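Local atomic coordinates of malonyl-CoA decarboxylase (PDB entry 4KSA), a protein that probably catalyses the decarboxylation of malonyl-CoA to acetyl-CoA and carbon dioxide, and carries a magnesium site. Residues 333-338 with 351-356; 54-59 with 128-133. All coordinates share one frame; numbering follows the deposited sequence.

The two contacts lie in series along the chain: contact 2 (54-59 with 128-133) closes before contact 1 (333-338 with 351-356) opens. They sit on opposite sides of the chain's centre, their own centres about 59 Å apart and their nearest atoms about 43 Å apart, and they share no helix or strand. Contact 2 belongs to the all-helical N-terminal part, where helix 52-68 meets the loop leading into helix 132-146. Contact 1 belongs to the C-terminal part, within the malonyl-CoA decarboxylase C-terminal family. One contact thus lies in each part of this two-domain protein: contact 1 joins helices 329-335 and 347-367, contact 2 a helix to the loop before another.

Contact 1: 333-338 with 351-356; sequences TALEAL and DRLKPI
Leu353 reaches out from helix 347-367 to meet Ala337 and Leu338 of segment 333-338 in a small apolar helix-helix contact. The two helices, 329-335 and 347-367, are consecutive in sequence, joined by residues 336-346, and belong to the C-terminal part, whose family is grouped with the acetyltransferases. No hydrogen bond crosses; 240 Å² of surface is buried, with Leu353 giving the largest single share. Its two methyls divide the work. Leu353 CD1 lies 3.6 Å from Leu338 CD2 and also meets the methyl of Ala337, with Ala337 CB 4.0 Å from Leu353 CD1. Leu353 CD2 lies 3.9 Å from Leu338 CG and as far from the carbonyl O of Ala334. Leu338 has CG anti to its carbonyl carbon (chi1 -66°), which brings the end of its side chain across that of Leu353 at a slant. An alanine in place of Leu353 would probably take from Ala337 and Leu338 the methyls they pack on and open a gap between the segments. Trp343, in the connection, packs on both Leu338 and Leu353, and Leu315 of helix 311-320 also touches Leu338.

A second apolar pair lies one turn along helix 347-367, where Leu335 and Ile356 meet. Their side chains cross at about a right angle, and Leu360 also touches Leu335. Ile356 holds CG1 anti to its backbone N (chi1 177°), and this branch meets the end of Leu335, with Ile356 CG1 3.9 Å from Leu335 CD1.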
loop_
_atom_site.group_PDB
_atom_site.type_symbol
_atom_site.label_atom_id
_atom_site.label_comp_id
_atom_site.label_asym_id
_atom_site.label_seq_id
_atom_site.Cartn_x
_atom_site.Cartn_y
_atom_site.Cartn_z
ATOM N N THR A 333 -10.192 -37.100 -51.915
ATOM C CA THR A 333 -11.288 -38.046 -51.758
ATOM C C THR A 333 -11.727 -38.198 -50.302
ATOM O O THR A 333 -12.917 -38.124 -50.004
ATOM C CB THR A 333 -10.898 -39.429 -52.294
ATOM O OG1 THR A 333 -10.272 -39.289 -53.575
ATOM C CG2 THR A 333 -12.135 -40.303 -52.439
ATOM N N ALA A 334 -10.763 -38.406 -49.405
ATOM C CA ALA A 334 -11.041 -38.558 -47.968
ATOM C C ALA A 334 -11.626 -37.289 -47.327
ATOM O O ALA A 334 -12.607 -37.335 -46.587
ATOM C CB ALA A 334 -9.761 -38.963 -47.237
ATOM N N LEU A 335 -11.006 -36.155 -47.618
ATOM C CA LEU A 335 -11.453 -34.877 -47.089
ATOM C C LEU A 335 -12.949 -34.642 -47.272
ATOM O O LEU A 335 -13.581 -34.002 -46.432
ATOM C CB LEU A 335 -10.667 -33.751 -47.763
ATOM C CG LEU A 335 -9.666 -32.944 -46.940
ATOM C CD1 LEU A 335 -9.008 -33.778 -45.845
ATOM C CD2 LEU A 335 -8.638 -32.400 -47.908
ATOM N N GLU A 336 -13.509 -35.152 -48.368
ATOM C CA GLU A 336 -14.937 -34.979 -48.654
ATOM C C GLU A 336 -15.788 -35.379 -47.458
ATOM O O GLU A 336 -16.963 -35.015 -47.364
ATOM C CB GLU A 336 -15.359 -35.811 -49.871
ATOM C CG GLU A 336 -14.698 -35.413 -51.183
ATOM C CD GLU A 336 -15.255 -36.184 -52.371
ATOM O OE1 GLU A 336 -15.118 -37.427 -52.400
ATOM O OE2 GLU A 336 -15.833 -35.543 -53.278
ATOM N N ALA A 337 -15.185 -36.139 -46.551
ATOM C CA ALA A 337 -15.863 -36.593 -45.346
ATOM C C ALA A 337 -16.191 -35.396 -44.455
ATOM O O ALA A 337 -17.256 -35.337 -43.838
ATOM C CB ALA A 337 -14.979 -37.586 -44.596
ATOM N N LEU A 338 -15.270 -34.439 -44.398
ATOM C CA LEU A 338 -15.457 -33.246 -43.586
ATOM C C LEU A 338 -16.724 -32.493 -43.965
ATOM O O LEU A 338 -17.256 -31.724 -43.169
ATOM C CB LEU A 338 -14.243 -32.328 -43.725
ATOM C CG LEU A 338 -12.955 -32.918 -43.148
ATOM C CD1 LEU A 338 -11.758 -32.083 -43.559
ATOM C CD2 LEU A 338 -13.085 -32.997 -41.637
ATOM N N ASP A 351 -11.194 -41.797 -37.462
ATOM C CA ASP A 351 -9.868 -42.388 -37.572
ATOM C C ASP A 351 -9.343 -42.376 -38.988
ATOM O O ASP A 351 -8.138 -42.429 -39.211
ATOM C CB ASP A 351 -9.883 -43.821 -37.052
ATOM C CG ASP A 351 -10.071 -43.886 -35.553
ATOM O OD1 ASP A 351 -11.137 -43.445 -35.063
ATOM O OD2 ASP A 351 -9.143 -44.373 -34.865
ATOM N N ARG A 352 -10.252 -42.310 -39.948
ATOM C CA ARG A 352 -9.862 -42.288 -41.346
ATOM C C ARG A 352 -9.306 -40.900 -41.678
ATOM O O ARG A 352 -8.310 -40.765 -42.396
ATOM C CB ARG A 352 -11.078 -42.577 -42.218
ATOM C CG ARG A 352 -10.764 -43.338 -43.490
ATOM C CD ARG A 352 -10.940 -44.839 -43.288
ATOM N NE ARG A 352 -12.283 -45.197 -42.812
ATOM C CZ ARG A 352 -13.425 -44.719 -43.309
ATOM N NH1 ARG A 352 -13.416 -43.839 -44.306
ATOM N NH2 ARG A 352 -14.585 -45.137 -42.816
ATOM N N LEU A 353 -9.970 -39.878 -41.138
ATOM C CA LEU A 353 -9.602 -38.476 -41.338
ATOM C C LEU A 353 -8.369 -38.033 -40.562
ATOM O O LEU A 353 -7.488 -37.369 -41.112
ATOM C CB LEU A 353 -10.771 -37.576 -40.938
ATOM C CG LEU A 353 -11.843 -37.275 -41.974
ATOM C CD1 LEU A 353 -13.013 -36.599 -41.295
ATOM C CD2 LEU A 353 -11.257 -36.387 -43.070
ATOM N N LYS A 354 -8.329 -38.397 -39.279
ATOM C CA LYS A 354 -7.234 -38.023 -38.379
ATOM C C LYS A 354 -5.837 -37.978 -39.005
ATOM O O LYS A 354 -5.103 -37.016 -38.814
ATOM C CB LYS A 354 -7.216 -38.936 -37.147
ATOM C CG LYS A 354 -6.046 -38.659 -36.224
ATOM C CD LYS A 354 -5.959 -39.614 -35.041
ATOM C CE LYS A 354 -6.713 -39.097 -33.832
ATOM N NZ LYS A 354 -6.341 -39.854 -32.600
ATOM N N PRO A 355 -5.443 -39.017 -39.756
ATOM C CA PRO A 355 -4.105 -38.968 -40.354
ATOM C C PRO A 355 -3.942 -37.888 -41.420
ATOM O O PRO A 355 -2.948 -37.165 -41.424
ATOM C CB PRO A 355 -3.934 -40.367 -40.923
ATOM C CG PRO A 355 -5.342 -40.724 -41.317
ATOM C CD PRO A 355 -6.123 -40.276 -40.104
ATOM N N ILE A 356 -4.906 -37.774 -42.326
ATOM C CA ILE A 356 -4.790 -36.763 -43.363
ATOM C C ILE A 356 -4.876 -35.341 -42.794
ATOM O O ILE A 356 -4.070 -34.477 -43.153
ATOM C CB ILE A 356 -5.863 -36.956 -44.500
ATOM C CG1 ILE A 356 -5.753 -35.817 -45.532
ATOM C CG2 ILE A 356 -7.275 -36.975 -43.916
ATOM C CD1 ILE A 356 -4.329 -35.554 -46.057
#

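Contact 2: 54-59 with 128-133; sequences SGVALA and HAPGGT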
loop_
_atom_site.group_PDB
_atom_site.type_symbol
_atom_site.label_atom_id
_atom_site.label_comp_id
_atom_site.label_asym_id
_atom_site.label_seq_id
_atom_site.Cartn_x
_atom_site.Cartn_y
_atom_site.Cartn_z
ATOM N N SER A 54 -8.399 25.770 -20.464
ATOM C CA SER A 54 -9.396 25.752 -21.524
ATOM C C SER A 54 -9.176 24.545 -22.433
ATOM O O SER A 54 -10.125 23.975 -22.974
ATOM C CB SER A 54 -9.354 27.065 -22.326
ATOM O OG SER A 54 -8.061 27.342 -22.835
ATOM N N GLY A 55 -7.925 24.144 -22.591
ATOM C CA GLY A 55 -7.652 22.993 -23.421
ATOM C C GLY A 55 -8.474 21.844 -22.885
ATOM O O GLY A 55 -9.345 21.310 -23.574
ATOM N N VAL A 56 -8.208 21.481 -21.634
ATOM C CA VAL A 56 -8.909 20.396 -20.964
ATOM C C VAL A 56 -10.421 20.560 -21.068
ATOM O O VAL A 56 -11.136 19.634 -21.433
ATOM C CB VAL A 56 -8.509 20.329 -19.466
ATOM C CG1 VAL A 56 -9.090 19.096 -18.820
ATOM C CG2 VAL A 56 -7.004 20.327 -19.333
ATOM N N ALA A 57 -10.913 21.744 -20.738
ATOM C CA ALA A 57 -12.349 21.985 -20.787
ATOM C C ALA A 57 -12.916 21.667 -22.180
ATOM O O ALA A 57 -13.940 20.978 -22.314
ATOM C CB ALA A 57 -12.628 23.424 -20.416
ATOM N N LEU A 58 -12.237 22.169 -23.211
ATOM C CA LEU A 58 -12.665 21.955 -24.583
ATOM C C LEU A 58 -12.657 20.476 -24.937
ATOM O O LEU A 58 -13.667 19.934 -25.417
ATOM C CB LEU A 58 -11.761 22.733 -25.550
ATOM C CG LEU A 58 -11.989 24.256 -25.603
ATOM C CD1 LEU A 58 -10.997 24.915 -26.573
ATOM C CD2 LEU A 58 -13.434 24.522 -26.036
ATOM N N ALA A 59 -11.515 19.833 -24.695
ATOM C CA ALA A 59 -11.354 18.415 -24.970
ATOM C C ALA A 59 -12.432 17.642 -24.214
ATOM O O ALA A 59 -13.142 16.809 -24.778
ATOM C CB ALA A 59 -9.950 17.950 -24.550
ATOM N N HIS A 128 -6.083 14.544 -22.498
ATOM C CA HIS A 128 -5.927 15.237 -21.227
ATOM C C HIS A 128 -7.266 15.403 -20.518
ATOM O O HIS A 128 -7.330 15.778 -19.355
ATOM C CB HIS A 128 -5.244 16.588 -21.436
ATOM C CG HIS A 128 -3.784 16.472 -21.736
ATOM N ND1 HIS A 128 -3.192 17.083 -22.820
ATOM C CD2 HIS A 128 -2.795 15.801 -21.097
ATOM C CE1 HIS A 128 -1.902 16.795 -22.838
ATOM N NE2 HIS A 128 -1.635 16.018 -21.803
ATOM N N ALA A 129 -8.340 15.105 -21.222
ATOM C CA ALA A 129 -9.649 15.211 -20.624
ATOM C C ALA A 129 -9.793 14.042 -19.666
ATOM O O ALA A 129 -9.311 12.943 -19.936
ATOM C CB ALA A 129 -10.719 15.152 -21.700
ATOM N N PRO A 130 -10.426 14.262 -18.508
ATOM C CA PRO A 130 -10.529 13.076 -17.650
ATOM C C PRO A 130 -11.332 11.981 -18.354
ATOM O O PRO A 130 -12.339 12.255 -18.998
ATOM C CB PRO A 130 -11.190 13.606 -16.374
ATOM C CG PRO A 130 -11.629 15.041 -16.717
ATOM C CD PRO A 130 -10.675 15.504 -17.756
ATOM N N GLY A 131 -10.861 10.743 -18.251
ATOM C CA GLY A 131 -11.529 9.644 -18.918
ATOM C C GLY A 131 -11.158 9.678 -20.389
ATOM O O GLY A 131 -11.733 8.965 -21.216
ATOM N N GLY A 132 -10.172 10.520 -20.705
ATOM C CA GLY A 132 -9.714 10.676 -22.080
ATOM C C GLY A 132 -9.241 9.419 -22.800
ATOM O O GLY A 132 -9.739 9.084 -23.878
ATOM N N THR A 133 -8.273 8.726 -22.205
ATOM C CA THR A 133 -7.728 7.522 -22.809
ATOM C C THR A 133 -8.802 6.490 -23.095
ATOM O O THR A 133 -8.842 5.905 -24.179
ATOM C CB THR A 133 -6.672 6.892 -21.922
ATOM O OG1 THR A 133 -5.604 7.822 -21.742
ATOM C CG2 THR A 133 -6.122 5.633 -22.564
#
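Val56 and Ala59, one turn apart on helix 52-68, rest against the loop 128-131 that leads into helix 132-146, a helix-to-loop contact within the helical N-terminal part. Backbones come close here, with the CA atoms of Val56 and Ala129 5.2 Å apart, yet no hydrogen bond joins the segments, and 171 Å² is buried.

The loop is shaped by a type II beta turn from Ala129 to Gly132, closed by a weak bond from Gly132 N to Ala129 O. Gly131, with positive phi (78°), stands at the N-cap of the following helix.

Apolar contact is made by small groups. The methyls of Ala59 and Ala129 meet, CB to CB, at 4.1 Å, and Ala60 and Leu63 of the same helix also touch Ala129. On the more open side the ring of Pro130 crosses Val56 at about a right angle, with Pro130 CD 4.1 Å from Val56 CG1. His128 gives its carbonyl O to the contact while its imidazole extends off from the helix; Arg170 of a second subunit packs on this residue. Val56 has CG1 anti to its backbone N (chi1 -172°), and this same methyl lies 3.8 Å from the carbonyl O of His128.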